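Local coordinates for protein cortical-lytic enzyme (Bacillus cereus, PDB 4S3J) that hydrolyses partially degraded spore cortex peptidoglycan during germination as an N-acetylglucosaminidase that recognises muramic acid delta-lactam, at residues I108-P113 and S406-G411; A229-L234 and Y269-Q274. All blocks are in the same frame, centred on the assembly; numbering follows the deposited sequence.

Contact 1: residues I108-P113 and S406-G411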
ATOM      1  N   ILE A 108       4.008   3.920   5.316  1.00 15.56           N
ATOM      2  CA  ILE A 108       3.439   5.211   4.981  1.00 14.05           C
ATOM      3  C   ILE A 108       1.991   5.007   4.591  1.00 15.03           C
ATOM      4  O   ILE A 108       1.670   3.977   4.006  1.00 15.63           O
ATOM      5  CB  ILE A 108       4.146   5.887   3.793  1.00 15.13           C
ATOM      6  CG1 ILE A 108       5.650   6.008   4.060  1.00 20.43           C
ATOM      7  CG2 ILE A 108       3.499   7.244   3.482  1.00 16.59           C
ATOM      8  CD1 ILE A 108       6.427   6.270   2.802  1.00 24.29           C
ATOM      9  N   ALA A 109       1.118   5.945   4.932  1.00 14.77           N
ATOM     10  CA  ALA A 109      -0.211   5.989   4.315  1.00 13.86           C
ATOM     11  C   ALA A 109      -0.551   7.402   3.864  1.00 14.88           C
ATOM     12  O   ALA A 109      -0.285   8.369   4.573  1.00 16.56           O
ATOM     13  CB  ALA A 109      -1.271   5.488   5.261  1.00 16.53           C
ATOM     14  N   TYR A 110      -1.174   7.502   2.692  1.00 14.05           N
ATOM     15  CA  TYR A 110      -1.602   8.764   2.122  1.00 14.75           C
ATOM     16  C   TYR A 110      -3.048   9.063   2.462  1.00 16.26           C
ATOM     17  O   TYR A 110      -3.875   8.157   2.489  1.00 15.81           O
ATOM     18  CB  TYR A 110      -1.432   8.748   0.594  1.00 14.26           C
ATOM     19  CG  TYR A 110       0.002   8.969   0.152  1.00 13.98           C
ATOM     20  CD1 TYR A 110       0.940   7.950   0.196  1.00 17.02           C
ATOM     21  CD2 TYR A 110       0.420  10.226  -0.288  1.00 15.88           C
ATOM     22  CE1 TYR A 110       2.262   8.166  -0.196  1.00 20.70           C
ATOM     23  CE2 TYR A 110       1.744  10.445  -0.678  1.00 20.54           C
ATOM     24  CZ  TYR A 110       2.659   9.403  -0.629  1.00 23.65           C
ATOM     25  OH  TYR A 110       3.992   9.576  -0.990  1.00 22.67           O
ATOM     26  N   LEU A 111      -3.340  10.343   2.692  1.00 15.45           N
ATOM     27  CA  LEU A 111      -4.685  10.855   2.941  1.00 15.37           C
ATOM     28  C   LEU A 111      -4.998  11.867   1.868  1.00 16.92           C
ATOM     29  O   LEU A 111      -4.230  12.816   1.699  1.00 16.87           O
ATOM     30  CB  LEU A 111      -4.772  11.518   4.324  1.00 18.91           C
ATOM     31  CG  LEU A 111      -6.034  12.292   4.693  1.00 21.95           C
ATOM     32  CD1 LEU A 111      -7.211  11.331   4.845  1.00 20.04           C
ATOM     33  CD2 LEU A 111      -5.855  13.120   5.966  1.00 22.02           C
ATOM     34  N   GLN A 112      -6.102  11.685   1.153  1.00 14.15           N
ATOM     35  CA  GLN A 112      -6.485  12.591   0.081  1.00 13.61           C
ATOM     36  C   GLN A 112      -7.968  12.884   0.158  1.00 16.22           C
ATOM     37  O   GLN A 112      -8.756  12.185  -0.470  1.00 24.21           O
ATOM     38  CB  GLN A 112      -6.153  11.990  -1.286  1.00 20.45           C
ATOM     39  CG  GLN A 112      -6.510  12.925  -2.439  1.00 21.22           C
ATOM     40  CD  GLN A 112      -6.609  12.223  -3.781  1.00 28.92           C
ATOM     41  OE1 GLN A 112      -7.192  11.142  -3.899  1.00 23.04           O
ATOM     42  NE2 GLN A 112      -6.020  12.834  -4.801  1.00 32.69           N
ATOM     43  N   PRO A 113      -8.356  13.924   0.900  1.00 22.41           N
ATOM     44  CA  PRO A 113      -9.790  14.234   0.995  1.00 25.49           C
ATOM     45  C   PRO A 113     -10.350  14.843  -0.286  1.00 31.75           C
ATOM     46  O   PRO A 113      -9.587  15.376  -1.097  1.00 23.32           O
ATOM     47  CB  PRO A 113      -9.860  15.233   2.162  1.00 27.97           C
ATOM     48  CG  PRO A 113      -8.561  15.100   2.872  1.00 25.88           C
ATOM     49  CD  PRO A 113      -7.567  14.763   1.811  1.00 24.86           C
ATOM     50  N   SER A 406       4.148   1.739   1.200  1.00 16.12           N
ATOM     51  CA  SER A 406       3.414   2.986   1.163  1.00 14.49           C
ATOM     52  C   SER A 406       2.013   2.759   0.619  1.00 13.19           C
ATOM     53  O   SER A 406       1.847   2.358  -0.523  1.00 14.71           O
ATOM     54  CB  SER A 406       4.175   4.008   0.300  1.00 16.00           C
ATOM     55  OG  SER A 406       3.486   5.235   0.205  1.00 18.49           O
ATOM     56  N   TYR A 407       1.013   3.036   1.445  1.00 13.28           N
ATOM     57  CA  TYR A 407      -0.374   2.717   1.112  1.00 13.80           C
ATOM     58  C   TYR A 407      -1.151   3.885   0.503  1.00 15.52           C
ATOM     59  O   TYR A 407      -1.205   4.967   1.085  1.00 16.01           O
ATOM     60  CB  TYR A 407      -1.090   2.269   2.359  1.00 13.83           C
ATOM     61  CG  TYR A 407      -0.686   0.922   2.903  1.00 13.69           C
ATOM     62  CD1 TYR A 407      -1.145  -0.262   2.306  1.00 14.16           C
ATOM     63  CD2 TYR A 407       0.106   0.810   4.029  1.00 13.44           C
ATOM     64  CE1 TYR A 407      -0.806  -1.509   2.831  1.00 13.45           C
ATOM     65  CE2 TYR A 407       0.449  -0.446   4.567  1.00 13.02           C
ATOM     66  CZ  TYR A 407      -0.009  -1.597   3.961  1.00 14.30           C
ATOM     67  OH  TYR A 407       0.280  -2.859   4.469  1.00 15.67           O
ATOM     68  N   TRP A 408      -1.799   3.635  -0.638  1.00 14.23           N
ATOM     69  CA  TRP A 408      -2.766   4.558  -1.239  1.00 14.44           C
ATOM     70  C   TRP A 408      -4.143   3.877  -1.188  1.00 14.43           C
ATOM     71  O   TRP A 408      -4.366   2.910  -1.930  1.00 15.35           O
ATOM     72  CB  TRP A 408      -2.419   4.893  -2.690  1.00 16.61           C
ATOM     73  CG  TRP A 408      -3.297   5.999  -3.228  1.00 15.01           C
ATOM     74  CD1 TRP A 408      -4.546   5.875  -3.757  1.00 13.99           C
ATOM     75  CD2 TRP A 408      -2.996   7.393  -3.246  1.00 14.83           C
ATOM     76  NE1 TRP A 408      -5.039   7.109  -4.122  1.00 16.74           N
ATOM     77  CE2 TRP A 408      -4.106   8.056  -3.806  1.00 16.14           C
ATOM     78  CE3 TRP A 408      -1.898   8.151  -2.835  1.00 14.25           C
ATOM     79  CZ2 TRP A 408      -4.150   9.436  -3.978  1.00 15.27           C
ATOM     80  CZ3 TRP A 408      -1.948   9.524  -3.006  1.00 16.09           C
ATOM     81  CH2 TRP A 408      -3.065  10.148  -3.566  1.00 17.41           C
ATOM     82  N   LYS A 409      -5.081   4.329  -0.358  1.00 15.33           N
ATOM     83  CA  LYS A 409      -5.010   5.495   0.520  1.00 14.31           C
ATOM     84  C   LYS A 409      -5.966   5.251   1.683  1.00 16.60           C
ATOM     85  O   LYS A 409      -6.784   4.327   1.639  1.00 16.08           O
ATOM     86  CB  LYS A 409      -5.400   6.794  -0.215  1.00 16.15           C
ATOM     87  CG  LYS A 409      -6.808   6.755  -0.828  1.00 16.96           C
ATOM     88  CD  LYS A 409      -7.228   8.137  -1.379  1.00 17.64           C
ATOM     89  CE  LYS A 409      -8.549   8.057  -2.114  1.00 26.27           C
ATOM     90  NZ  LYS A 409      -9.059   9.406  -2.526  1.00 27.77           N
ATOM     91  N   ILE A 410      -5.877   6.092   2.705  1.00 14.25           N
ATOM     92  CA  ILE A 410      -6.782   6.058   3.848  1.00 15.54           C
ATOM     93  C   ILE A 410      -8.216   6.294   3.372  1.00 15.97           C
ATOM     94  O   ILE A 410      -8.460   7.101   2.485  1.00 15.44           O
ATOM     95  CB  ILE A 410      -6.339   7.113   4.895  1.00 16.31           C
ATOM     96  CG1 ILE A 410      -4.988   6.716   5.489  1.00 15.63           C
ATOM     97  CG2 ILE A 410      -7.399   7.289   6.008  1.00 15.70           C
ATOM     98  CD1 ILE A 410      -4.313   7.816   6.284  1.00 17.01           C
ATOM     99  N   GLY A 411      -9.166   5.549   3.943  1.00 14.22           N
ATOM    100  CA  GLY A 411     -10.573   5.706   3.619  1.00 15.67           C
ATOM    101  C   GLY A 411     -11.162   4.544   2.843  1.00 17.22           C
ATOM    102  O   GLY A 411     -12.271   4.655   2.288  1.00 19.50           O
TER
HETATM  103  O   HOH W   1      -8.055   9.593   1.593  1.00 16.32           O
HETATM  104  O   HOH W   2     -10.388   9.623   0.113  1.00 28.30           O
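Tyr110 lies against Trp408, and its CB is 3.5 Å from Trp408 CE3. The ring planes are inclined by 38°, neither a parallel stack nor a T. A trans chi1 of -171° at Trp408 brings its CZ2 to 3.5 Å from Gln112 OE1, with amide and ring planes 78° apart. Ser406 OG sits at the edge of the tyrosine ring, 3.2 Å from Tyr110 CE1. Strands 104-111 and 404-408, the first and last of the TIM barrel, run parallel and close it. Tyr407 N bonds to Ile108 O, and Tyr110 N to Tyr407 O. The Trp408-Lys409 peptide is a non-proline cis bond, as in other family 18 enzymes, and Trp408 probably floors the sugar subsite. Past it, Ile410 N bonds to Tyr110 O at 2.9 Å. On the face opposite Ile108, Ala109 CB packs on Ile410 CG1, from the loop after the strand. Lys409 NZ gives a hydrogen bond of 2.9 Å to Gln112 OE1, in the plane of the amide and on a lone pair. One water joins Gln112 N to Ile410 O, another Gln112 O to Lys409 NZ. The ammonium probably polarises the Gln112 amide, and the bond fixes which amide end faces the lysine.

Contact 2: residues A229-L234 and Y269-Q274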
ATOM      1  N   ALA A 229      17.728  19.090 -14.114  1.00 26.45           N
ATOM      2  CA  ALA A 229      17.292  20.227 -13.295  1.00 24.44           C
ATOM      3  C   ALA A 229      16.521  19.747 -12.049  1.00 22.92           C
ATOM      4  O   ALA A 229      16.606  20.354 -10.980  1.00 27.41           O
ATOM      5  CB  ALA A 229      16.441  21.204 -14.125  1.00 23.67           C
ATOM      6  N   TYR A 230      15.763  18.664 -12.184  1.00 22.85           N
ATOM      7  CA  TYR A 230      15.070  18.079 -11.040  1.00 23.04           C
ATOM      8  C   TYR A 230      16.104  17.486 -10.069  1.00 22.27           C
ATOM      9  O   TYR A 230      16.026  17.694  -8.857  1.00 23.81           O
ATOM     10  CB  TYR A 230      14.075  17.000 -11.500  1.00 22.04           C
ATOM     11  CG  TYR A 230      13.112  16.471 -10.444  1.00 21.07           C
ATOM     12  CD1 TYR A 230      12.960  17.093  -9.207  1.00 23.82           C
ATOM     13  CD2 TYR A 230      12.358  15.340 -10.693  1.00 23.64           C
ATOM     14  CE1 TYR A 230      12.073  16.599  -8.252  1.00 25.84           C
ATOM     15  CE2 TYR A 230      11.468  14.830  -9.733  1.00 23.27           C
ATOM     16  CZ  TYR A 230      11.332  15.474  -8.523  1.00 21.38           C
ATOM     17  OH  TYR A 230      10.463  14.996  -7.571  1.00 21.82           O
ATOM     18  N   ASN A 231      17.072  16.749 -10.603  1.00 24.88           N
ATOM     19  CA  ASN A 231      18.166  16.236  -9.771  1.00 23.37           C
ATOM     20  C   ASN A 231      18.866  17.357  -9.012  1.00 24.59           C
ATOM     21  O   ASN A 231      19.105  17.242  -7.814  1.00 27.43           O
ATOM     22  CB  ASN A 231      19.195  15.460 -10.604  1.00 29.57           C
ATOM     23  CG  ASN A 231      18.624  14.217 -11.228  1.00 28.82           C
ATOM     24  OD1 ASN A 231      17.638  13.661 -10.738  1.00 26.26           O
ATOM     25  ND2 ASN A 231      19.245  13.755 -12.312  1.00 28.13           N
ATOM     26  N   ARG A 232      19.169  18.463  -9.695  1.00 27.19           N
ATOM     27  CA  ARG A 232      19.827  19.591  -9.035  1.00 26.36           C
ATOM     28  C   ARG A 232      18.946  20.212  -7.970  1.00 28.43           C
ATOM     29  O   ARG A 232      19.429  20.599  -6.912  1.00 25.16           O
ATOM     30  CB  ARG A 232      20.230  20.680 -10.032  1.00 29.96           C
ATOM     31  CG  ARG A 232      21.307  20.314 -11.014  1.00 49.22           C
ATOM     32  CD  ARG A 232      21.883  21.577 -11.624  1.00 53.94           C
ATOM     33  NE  ARG A 232      20.872  22.310 -12.389  1.00 32.78           N
ATOM     34  CZ  ARG A 232      20.602  22.100 -13.674  1.00 44.90           C
ATOM     35  NH1 ARG A 232      21.281  21.182 -14.356  1.00 49.86           N
ATOM     36  NH2 ARG A 232      19.660  22.814 -14.284  1.00 45.25           N
ATOM     37  N   PHE A 233      17.650  20.340  -8.251  1.00 22.73           N
ATOM     38  CA  PHE A 233      16.738  20.846  -7.241  1.00 25.11           C
ATOM     39  C   PHE A 233      16.767  19.955  -5.998  1.00 26.90           C
ATOM     40  O   PHE A 233      16.840  20.452  -4.877  1.00 22.97           O
ATOM     41  CB  PHE A 233      15.310  20.939  -7.799  1.00 23.86           C
ATOM     42  CG  PHE A 233      14.269  21.210  -6.756  1.00 25.93           C
ATOM     43  CD1 PHE A 233      14.217  22.431  -6.109  1.00 27.79           C
ATOM     44  CD2 PHE A 233      13.321  20.244  -6.434  1.00 23.29           C
ATOM     45  CE1 PHE A 233      13.253  22.689  -5.154  1.00 24.93           C
ATOM     46  CE2 PHE A 233      12.348  20.502  -5.480  1.00 26.86           C
ATOM     47  CZ  PHE A 233      12.316  21.721  -4.842  1.00 24.13           C
ATOM     48  N   LEU A 234      16.715  18.642  -6.188  1.00 23.89           N
ATOM     49  CA  LEU A 234      16.711  17.741  -5.045  1.00 21.70           C
ATOM     50  C   LEU A 234      18.014  17.870  -4.261  1.00 24.33           C
ATOM     51  O   LEU A 234      17.978  17.895  -3.026  1.00 23.87           O
ATOM     52  CB  LEU A 234      16.477  16.301  -5.496  1.00 21.29           C
ATOM     53  CG  LEU A 234      15.066  16.022  -6.045  1.00 22.76           C
ATOM     54  CD1 LEU A 234      15.071  14.646  -6.660  1.00 25.40           C
ATOM     55  CD2 LEU A 234      13.980  16.139  -4.965  1.00 21.78           C
ATOM     56  N   TYR A 269      16.105   7.223 -11.463  1.00 26.22           N
ATOM     57  CA  TYR A 269      16.230   6.327 -10.324  1.00 22.29           C
ATOM     58  C   TYR A 269      17.612   6.428  -9.666  1.00 22.21           C
ATOM     59  O   TYR A 269      17.716   6.627  -8.455  1.00 26.37           O
ATOM     60  CB  TYR A 269      15.978   4.874 -10.757  1.00 26.35           C
ATOM     61  CG  TYR A 269      14.530   4.371 -10.690  1.00 23.26           C
ATOM     62  CD1 TYR A 269      13.477   5.091 -11.243  1.00 21.80           C
ATOM     63  CD2 TYR A 269      14.245   3.139 -10.116  1.00 24.09           C
ATOM     64  CE1 TYR A 269      12.172   4.612 -11.192  1.00 19.73           C
ATOM     65  CE2 TYR A 269      12.958   2.658 -10.058  1.00 22.22           C
ATOM     66  CZ  TYR A 269      11.925   3.380 -10.598  1.00 19.81           C
ATOM     67  OH  TYR A 269      10.643   2.872 -10.542  1.00 22.23           O
ATOM     68  N   LYS A 270      18.669   6.351 -10.479  1.00 26.42           N
ATOM     69  CA  LYS A 270      20.033   6.329  -9.962  1.00 31.96           C
ATOM     70  C   LYS A 270      20.375   7.642  -9.267  1.00 27.11           C
ATOM     71  O   LYS A 270      20.897   7.651  -8.159  1.00 26.02           O
ATOM     72  CB  LYS A 270      21.024   6.097 -11.101  1.00 41.19           C
ATOM     73  CG  LYS A 270      22.459   5.810 -10.668  1.00 69.28           C
ATOM     74  CD  LYS A 270      23.345   5.614 -11.894  1.00 97.40           C
ATOM     75  CE  LYS A 270      23.090   4.301 -12.605  1.00108.13           C
ATOM     76  NZ  LYS A 270      23.919   4.191 -13.837  1.00116.26           N
ATOM     77  N   ALA A 271      20.078   8.760  -9.922  1.00 24.89           N
ATOM     78  CA  ALA A 271      20.394  10.058  -9.346  1.00 24.24           C
ATOM     79  C   ALA A 271      19.610  10.338  -8.072  1.00 25.30           C
ATOM     80  O   ALA A 271      20.171  10.804  -7.088  1.00 27.81           O
ATOM     81  CB  ALA A 271      20.146  11.168 -10.373  1.00 25.97           C
ATOM     82  N   GLN A 272      18.302  10.086  -8.095  1.00 25.89           N
ATOM     83  CA  GLN A 272      17.499  10.370  -6.912  1.00 25.36           C
ATOM     84  C   GLN A 272      17.926   9.474  -5.755  1.00 25.02           C
ATOM     85  O   GLN A 272      18.023   9.928  -4.618  1.00 26.73           O
ATOM     86  CB  GLN A 272      15.999  10.205  -7.217  1.00 23.08           C
ATOM     87  CG  GLN A 272      15.459  11.260  -8.196  1.00 22.31           C
ATOM     88  CD  GLN A 272      13.941  11.417  -8.159  1.00 24.71           C
ATOM     89  OE1 GLN A 272      13.292  11.029  -7.192  1.00 27.76           O
ATOM     90  NE2 GLN A 272      13.377  11.957  -9.235  1.00 25.46           N
ATOM     91  N   GLY A 273      18.231   8.214  -6.053  1.00 24.29           N
ATOM     92  CA  GLY A 273      18.637   7.268  -5.027  1.00 27.24           C
ATOM     93  C   GLY A 273      19.891   7.684  -4.277  1.00 31.78           C
ATOM     94  O   GLY A 273      20.113   7.307  -3.123  1.00 32.62           O
ATOM     95  N   GLN A 274      20.726   8.465  -4.952  1.00 28.78           N
ATOM     96  CA  GLN A 274      21.947   8.971  -4.370  1.00 31.22           C
ATOM     97  C   GLN A 274      21.694  10.185  -3.463  1.00 38.69           C
ATOM     98  O   GLN A 274      22.510  10.508  -2.602  1.00 31.36           O
ATOM     99  CB  GLN A 274      22.933   9.313  -5.496  1.00 32.18           C
ATOM    100  CG  GLN A 274      24.364   9.461  -5.041  1.00 52.01           C
ATOM    101  CD  GLN A 274      25.339   9.514  -6.204  1.00 71.21           C
ATOM    102  OE1 GLN A 274      25.057   8.998  -7.287  1.00 74.04           O
ATOM    103  NE2 GLN A 274      26.493  10.130  -5.984  1.00 73.14           N
TER
HETATM  104  O   HOH W   3      15.103  12.729 -11.522  1.00 23.77           O
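Segments 229-234 and 269-274 run almost parallel, their axes 7° apart and 10.0 Å at the closest. They belong to neighbouring outer helices of the TIM barrel, 227-240 and 269-275, which both pack on strand 246-251. At that spacing the side chains do the bridging, and no direct hydrogen bond crosses between the segments. Gln272 does most of it. Its CG lies anti to the carbonyl carbon and the chain beyond is extended, which carries the amide up to Tyr230 and Leu234. Leu234 CD1 touches the flank of the glutamine, 3.7 Å from Gln272 CD. The same methyl also lies over one face of the Tyr230 ring, offset toward the rim. Gln272 NE2 approaches that ring obliquely, 3.5 Å from Tyr230 CE2, with the amide plane turned 73° from the ring. The other end of the amide is held from the barrel wall, where Gln272 OE1 hydrogen-bonds to Thr249 OG1. Asn231 packs on Ala271, with Asn231 ND2 3.4 Å from Ala271 CB. Asn231 ND2 also bonds to Glu228 OE1 and to Asp268 OD2, and since Asp268 OD1 accepts from Ala271 N, this one carboxylate ties the start of helix 269-275 to Asn231. The Asn231 and Gln272 amide planes are 78° apart, and a water spans them. It donates to Asn231 OD1 at 2.8 Å. It accepts a hydrogen bond of 3.0 Å from Gln272 NE2.

Both contacts belong to the glycosyl hydrolase family 18 barrel. Contact 1 joins two strands of its wall, from opposite ends of the barrel sequence. Contact 2 joins two helices of the outer layer, and both its segments lie in the chain between those of contact 1. The contact centres are about 25 Å apart and their nearest atoms about 11 Å, so they do not touch. Each contact has one side chain about 8 Å from that of Glu220, the probable proton donor: Trp408 in contact 1, Tyr230 in contact 2. The centre of contact 1 lies about 8 Å from the centre of the chain, that of contact 2 about 24 Å.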